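Local coordinates for galactose mutarotase-like protein (Clostridium acetobutylicum, PDB 3OS7) that probably binds carbohydrate and may interconvert the anomers of aldose sugars, at residues 166-180 with 321-334. Sequence-based numbering, arbitrary orientation.
Sequences QTTSVVNLSSEEMPL and FKTLKPNESWSGVC. With EDO (1,2-ethanediol), chain H.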
loop_
_atom_site.group_PDB
_atom_site.type_symbol
_atom_site.label_atom_id
_atom_site.label_comp_id
_atom_site.label_asym_id
_atom_site.label_seq_id
_atom_site.Cartn_x
_atom_site.Cartn_y
_atom_site.Cartn_z
ATOM N N GLN A 166 5.904 8.611 -2.896
ATOM C CA GLN A 166 4.493 8.629 -2.652
ATOM C C GLN A 166 4.274 9.322 -1.306
ATOM O O GLN A 166 4.677 8.791 -0.259
ATOM C CB GLN A 166 4.005 7.180 -2.575
ATOM C CG GLN A 166 2.572 7.000 -2.059
ATOM C CD GLN A 166 2.309 5.561 -1.703
ATOM O OE1 GLN A 166 1.776 4.786 -2.507
ATOM N NE2 GLN A 166 2.758 5.170 -0.525
ATOM N N THR A 167 3.620 10.481 -1.321
ATOM C CA THR A 167 3.197 11.148 -0.086
ATOM C C THR A 167 1.671 11.014 0.008
ATOM O O THR A 167 0.931 11.554 -0.819
ATOM C CB THR A 167 3.673 12.639 -0.023
ATOM O OG1 THR A 167 5.097 12.700 -0.144
ATOM C CG2 THR A 167 3.288 13.308 1.313
ATOM N N THR A 168 1.222 10.293 1.033
ATOM C CA THR A 168 -0.201 10.011 1.285
ATOM C C THR A 168 -0.657 10.916 2.420
ATOM O O THR A 168 0.012 11.033 3.431
ATOM C CB THR A 168 -0.401 8.550 1.697
ATOM O OG1 THR A 168 0.225 7.710 0.717
ATOM C CG2 THR A 168 -1.870 8.203 1.856
ATOM N N SER A 169 -1.783 11.585 2.255
ATOM C CA SER A 169 -2.263 12.437 3.345
ATOM C C SER A 169 -3.750 12.429 3.390
ATOM O O SER A 169 -4.408 12.206 2.372
ATOM C CB SER A 169 -1.732 13.873 3.199
ATOM O OG SER A 169 -2.071 14.406 1.946
ATOM N N VAL A 170 -4.284 12.675 4.583
ATOM C CA VAL A 170 -5.696 12.827 4.751
ATOM C C VAL A 170 -5.921 13.938 5.767
ATOM O O VAL A 170 -5.117 14.101 6.684
ATOM C CB VAL A 170 -6.388 11.517 5.178
ATOM C CG1 VAL A 170 -5.757 10.936 6.397
ATOM C CG2 VAL A 170 -7.850 11.759 5.382
ATOM N N VAL A 171 -6.988 14.708 5.558
ATOM C CA VAL A 171 -7.363 15.802 6.450
ATOM C C VAL A 171 -8.821 15.568 6.860
ATOM O O VAL A 171 -9.657 15.239 6.038
ATOM C CB VAL A 171 -7.151 17.208 5.819
ATOM C CG1 VAL A 171 -7.878 17.377 4.508
ATOM C CG2 VAL A 171 -7.604 18.290 6.796
ATOM N N ASN A 172 -9.085 15.689 8.154
ATOM C CA ASN A 172 -10.415 15.573 8.705
ATOM C C ASN A 172 -11.109 16.912 8.481
ATOM O O ASN A 172 -10.673 17.915 9.035
ATOM C CB ASN A 172 -10.309 15.250 10.192
ATOM C CG ASN A 172 -11.648 15.211 10.894
ATOM O OD1 ASN A 172 -12.719 15.202 10.270
ATOM N ND2 ASN A 172 -11.595 15.191 12.222
ATOM N N LEU A 173 -12.147 16.919 7.648
ATOM C CA LEU A 173 -12.910 18.131 7.340
ATOM C C LEU A 173 -14.222 18.213 8.145
ATOM O O LEU A 173 -15.078 19.064 7.877
ATOM C CB LEU A 173 -13.174 18.208 5.827
ATOM C CG LEU A 173 -11.900 18.306 4.945
ATOM C CD1 LEU A 173 -12.203 18.196 3.429
ATOM C CD2 LEU A 173 -11.075 19.585 5.276
ATOM N N SER A 174 -14.387 17.327 9.115
ATOM C CA SER A 174 -15.589 17.221 9.919
ATOM C C SER A 174 -15.421 18.016 11.201
ATOM O O SER A 174 -14.322 18.475 11.508
ATOM C CB SER A 174 -15.921 15.752 10.265
ATOM O OG SER A 174 -15.237 15.248 11.405
ATOM N N SER A 175 -16.516 18.099 11.959
ATOM C CA SER A 175 -16.530 18.826 13.218
ATOM C C SER A 175 -16.226 17.943 14.432
ATOM O O SER A 175 -16.303 18.402 15.565
ATOM C CB SER A 175 -17.885 19.501 13.384
ATOM O OG SER A 175 -18.914 18.540 13.475
ATOM N N GLU A 176 -15.879 16.671 14.193
ATOM C CA GLU A 176 -15.635 15.707 15.260
ATOM C C GLU A 176 -14.316 14.965 15.054
ATOM O O GLU A 176 -13.780 14.897 13.948
ATOM C CB GLU A 176 -16.765 14.682 15.313
ATOM C CG GLU A 176 -18.123 15.258 15.693
ATOM C CD GLU A 176 -19.222 14.228 15.620
ATOM O OE1 GLU A 176 -19.628 13.855 14.493
ATOM O OE2 GLU A 176 -19.692 13.796 16.689
ATOM N N GLU A 177 -13.843 14.351 16.126
ATOM C CA GLU A 177 -12.663 13.505 16.084
ATOM C C GLU A 177 -12.876 12.318 15.132
ATOM O O GLU A 177 -13.853 11.611 15.269
ATOM C CB GLU A 177 -12.423 12.988 17.500
ATOM C CG GLU A 177 -11.033 12.577 17.782
ATOM C CD GLU A 177 -10.870 11.918 19.141
ATOM O OE1 GLU A 177 -11.872 11.709 19.879
ATOM O OE2 GLU A 177 -9.720 11.593 19.464
HETATM N N MSE A 178 -11.949 12.110 14.194
HETATM C CA MSE A 178 -12.081 11.104 13.147
HETATM C C MSE A 178 -11.107 9.940 13.378
HETATM O O MSE A 178 -9.904 10.140 13.450
HETATM C CB MSE A 178 -11.794 11.710 11.787
HETATM C CG MSE A 178 -12.152 10.804 10.624
HETATM SE SE MSE A 178 -11.552 11.463 8.936
HETATM C CE MSE A 178 -9.807 10.673 8.824
ATOM N N PRO A 179 -11.630 8.716 13.465
ATOM C CA PRO A 179 -10.739 7.542 13.533
ATOM C C PRO A 179 -9.842 7.459 12.317
ATOM O O PRO A 179 -10.288 7.756 11.203
ATOM C CB PRO A 179 -11.724 6.361 13.492
ATOM C CG PRO A 179 -13.030 6.952 13.971
ATOM C CD PRO A 179 -13.047 8.349 13.510
ATOM N N LEU A 180 -8.609 6.995 12.495
ATOM C CA LEU A 180 -7.660 6.971 11.398
ATOM C C LEU A 180 -6.780 5.723 11.457
ATOM O O LEU A 180 -6.099 5.463 12.457
ATOM C CB LEU A 180 -6.738 8.186 11.485
ATOM C CG LEU A 180 -5.649 8.293 10.413
ATOM C CD1 LEU A 180 -6.230 8.698 9.079
ATOM C CD2 LEU A 180 -4.633 9.299 10.887
ATOM N N PHE A 321 -3.294 2.971 16.537
ATOM C CA PHE A 321 -4.568 3.590 16.262
ATOM C C PHE A 321 -4.440 5.065 16.597
ATOM O O PHE A 321 -3.843 5.422 17.608
ATOM C CB PHE A 321 -5.654 2.948 17.106
ATOM C CG PHE A 321 -6.992 3.552 16.905
ATOM C CD1 PHE A 321 -7.610 3.463 15.685
ATOM C CD2 PHE A 321 -7.625 4.246 17.933
ATOM C CE1 PHE A 321 -8.875 4.045 15.484
ATOM C CE2 PHE A 321 -8.885 4.793 17.743
ATOM C CZ PHE A 321 -9.503 4.680 16.511
ATOM N N LYS A 322 -4.983 5.903 15.732
ATOM C CA LYS A 322 -4.894 7.349 15.855
ATOM C C LYS A 322 -6.260 7.940 15.562
ATOM O O LYS A 322 -7.156 7.306 14.994
ATOM C CB LYS A 322 -3.859 7.920 14.851
ATOM C CG LYS A 322 -2.414 7.523 15.118
ATOM C CD LYS A 322 -1.419 8.202 14.183
ATOM C CE LYS A 322 -0.724 9.367 14.859
ATOM N NZ LYS A 322 -1.679 10.359 15.410
ATOM N N THR A 323 -6.432 9.179 15.979
ATOM C CA THR A 323 -7.584 9.929 15.540
ATOM C C THR A 323 -7.081 11.282 15.069
ATOM O O THR A 323 -5.977 11.720 15.446
ATOM C CB THR A 323 -8.584 10.097 16.664
ATOM O OG1 THR A 323 -7.988 10.865 17.703
ATOM C CG2 THR A 323 -9.002 8.739 17.219
ATOM N N LEU A 324 -7.857 11.919 14.205
ATOM C CA LEU A 324 -7.586 13.271 13.775
ATOM C C LEU A 324 -8.631 14.230 14.356
ATOM O O LEU A 324 -9.827 13.998 14.272
ATOM C CB LEU A 324 -7.605 13.362 12.256
ATOM C CG LEU A 324 -6.485 12.676 11.488
ATOM C CD1 LEU A 324 -6.722 12.872 9.990
ATOM C CD2 LEU A 324 -5.160 13.267 11.926
ATOM N N LYS A 325 -8.147 15.301 14.969
ATOM C CA LYS A 325 -9.016 16.368 15.421
ATOM C C LYS A 325 -9.504 17.140 14.169
ATOM O O LYS A 325 -8.979 16.953 13.053
ATOM C CB LYS A 325 -8.251 17.249 16.437
ATOM C CG LYS A 325 -7.909 16.541 17.752
ATOM C CD LYS A 325 -7.233 17.518 18.731
ATOM C CE LYS A 325 -6.971 16.904 20.114
ATOM N NZ LYS A 325 -5.876 15.886 20.088
ATOM N N PRO A 326 -10.536 17.981 14.323
ATOM C CA PRO A 326 -11.046 18.765 13.200
ATOM C C PRO A 326 -9.961 19.584 12.530
ATOM O O PRO A 326 -9.198 20.282 13.216
ATOM C CB PRO A 326 -12.158 19.622 13.846
ATOM C CG PRO A 326 -12.638 18.744 14.964
ATOM C CD PRO A 326 -11.390 18.129 15.518
ATOM N N ASN A 327 -9.858 19.401 11.203
ATOM C CA ASN A 327 -8.881 20.040 10.331
ATOM C C ASN A 327 -7.450 19.607 10.540
ATOM O O ASN A 327 -6.542 20.189 9.946
ATOM C CB ASN A 327 -8.966 21.581 10.367
ATOM C CG ASN A 327 -8.515 22.210 9.047
ATOM O OD1 ASN A 327 -8.976 21.809 7.989
ATOM N ND2 ASN A 327 -7.604 23.206 9.114
ATOM N N GLU A 328 -7.245 18.586 11.366
ATOM C CA GLU A 328 -5.927 17.967 11.513
ATOM C C GLU A 328 -5.674 17.015 10.359
ATOM O O GLU A 328 -6.614 16.405 9.813
ATOM C CB GLU A 328 -5.826 17.214 12.824
ATOM C CG GLU A 328 -4.413 16.839 13.196
ATOM C CD GLU A 328 -4.310 16.041 14.489
ATOM O OE1 GLU A 328 -5.343 15.670 15.085
ATOM O OE2 GLU A 328 -3.160 15.787 14.907
ATOM N N SER A 329 -4.398 16.873 10.003
ATOM C CA SER A 329 -4.018 15.932 8.959
ATOM C C SER A 329 -3.004 14.899 9.420
ATOM O O SER A 329 -2.329 15.074 10.431
ATOM C CB SER A 329 -3.474 16.689 7.729
ATOM O OG SER A 329 -2.185 17.223 7.970
ATOM N N TRP A 330 -2.937 13.816 8.653
ATOM C CA TRP A 330 -1.920 12.766 8.779
ATOM C C TRP A 330 -1.242 12.669 7.413
ATOM O O TRP A 330 -1.906 12.820 6.375
ATOM C CB TRP A 330 -2.585 11.409 9.123
ATOM C CG TRP A 330 -1.604 10.212 9.027
ATOM C CD1 TRP A 330 -0.878 9.666 10.042
ATOM C CD2 TRP A 330 -1.276 9.460 7.853
ATOM N NE1 TRP A 330 -0.125 8.625 9.574
ATOM C CE2 TRP A 330 -0.348 8.481 8.231
ATOM C CE3 TRP A 330 -1.708 9.498 6.530
ATOM C CZ2 TRP A 330 0.188 7.581 7.320
ATOM C CZ3 TRP A 330 -1.182 8.609 5.632
ATOM C CH2 TRP A 330 -0.236 7.674 6.022
ATOM N N SER A 331 0.066 12.451 7.400
ATOM C CA SER A 331 0.800 12.207 6.157
ATOM C C SER A 331 1.868 11.123 6.363
ATOM O O SER A 331 2.526 11.074 7.413
ATOM C CB SER A 331 1.459 13.494 5.655
ATOM O OG SER A 331 2.232 13.263 4.485
ATOM N N GLY A 332 2.050 10.272 5.364
ATOM C CA GLY A 332 3.117 9.287 5.384
ATOM C C GLY A 332 3.777 9.253 4.028
ATOM O O GLY A 332 3.137 9.592 3.021
ATOM N N VAL A 333 5.046 8.853 3.992
ATOM C CA VAL A 333 5.797 8.786 2.754
ATOM C C VAL A 333 6.397 7.404 2.527
ATOM O O VAL A 333 7.001 6.825 3.444
ATOM C CB VAL A 333 6.953 9.785 2.788
ATOM C CG1 VAL A 333 7.763 9.742 1.517
ATOM C CG2 VAL A 333 6.431 11.188 3.076
ATOM N N CYS A 334 6.278 6.900 1.299
ATOM C CA CYS A 334 6.994 5.691 0.863
ATOM C C CYS A 334 7.749 5.997 -0.409
ATOM O O CYS A 334 7.408 6.964 -1.121
ATOM C CB CYS A 334 6.048 4.538 0.614
ATOM S SG CYS A 334 5.194 3.949 2.087
HETATM C C1 EDO H . -4.435 16.366 3.284
HETATM O O1 EDO H . -3.210 16.874 2.763
HETATM C C2 EDO H . -5.312 15.854 2.141
HETATM O O2 EDO H . -5.619 16.912 1.211
HETATM O O HOH W 1 2.765 6.834 1.588
#
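Q166 pairs with C334, and the antiparallel pairing runs from there to V171 and S329, while M178 to L180 form a second ladder with K322 to L324, a worked example of how two segments, each leaving one strand and entering another, can pair twice in antiparallel fashion. In the first ladder T168 N and G332 O lie 2.8 Å apart, with the return bond from G332 N to T168 O. Between the ladders the register shifts by two, and N172 bridges the break. With CG anti to the backbone N, chi1 176° puts the amide where ND2 can reach L324 O: it donates there at 3.0 Å, from above the carbonyl plane, and to E176 O, nearly in the amide's own plane. OD1 accepts from S174 N, an Asx turn, and from S174 OG, so both ends of the amide are held. L324 O also takes M178 N. Facing this loop, K325 to E328 make a type II turn. At the margin, T323 OG1 donates to E177 OE2 on its anti side, at 2.6 Å.

Apolar packing fills the angle between the ladders: L180 CD2 presses on W330 CB at 3.4 Å and touches L324 CG, while M178 CE meets L324 CD1. The ring edge of F321 receives P179 CB.

Strand 151-160 flanks 163-172, strand 273-279 flanks 329-340, and L90 of strand 82-90 touches E177, P179 and T323.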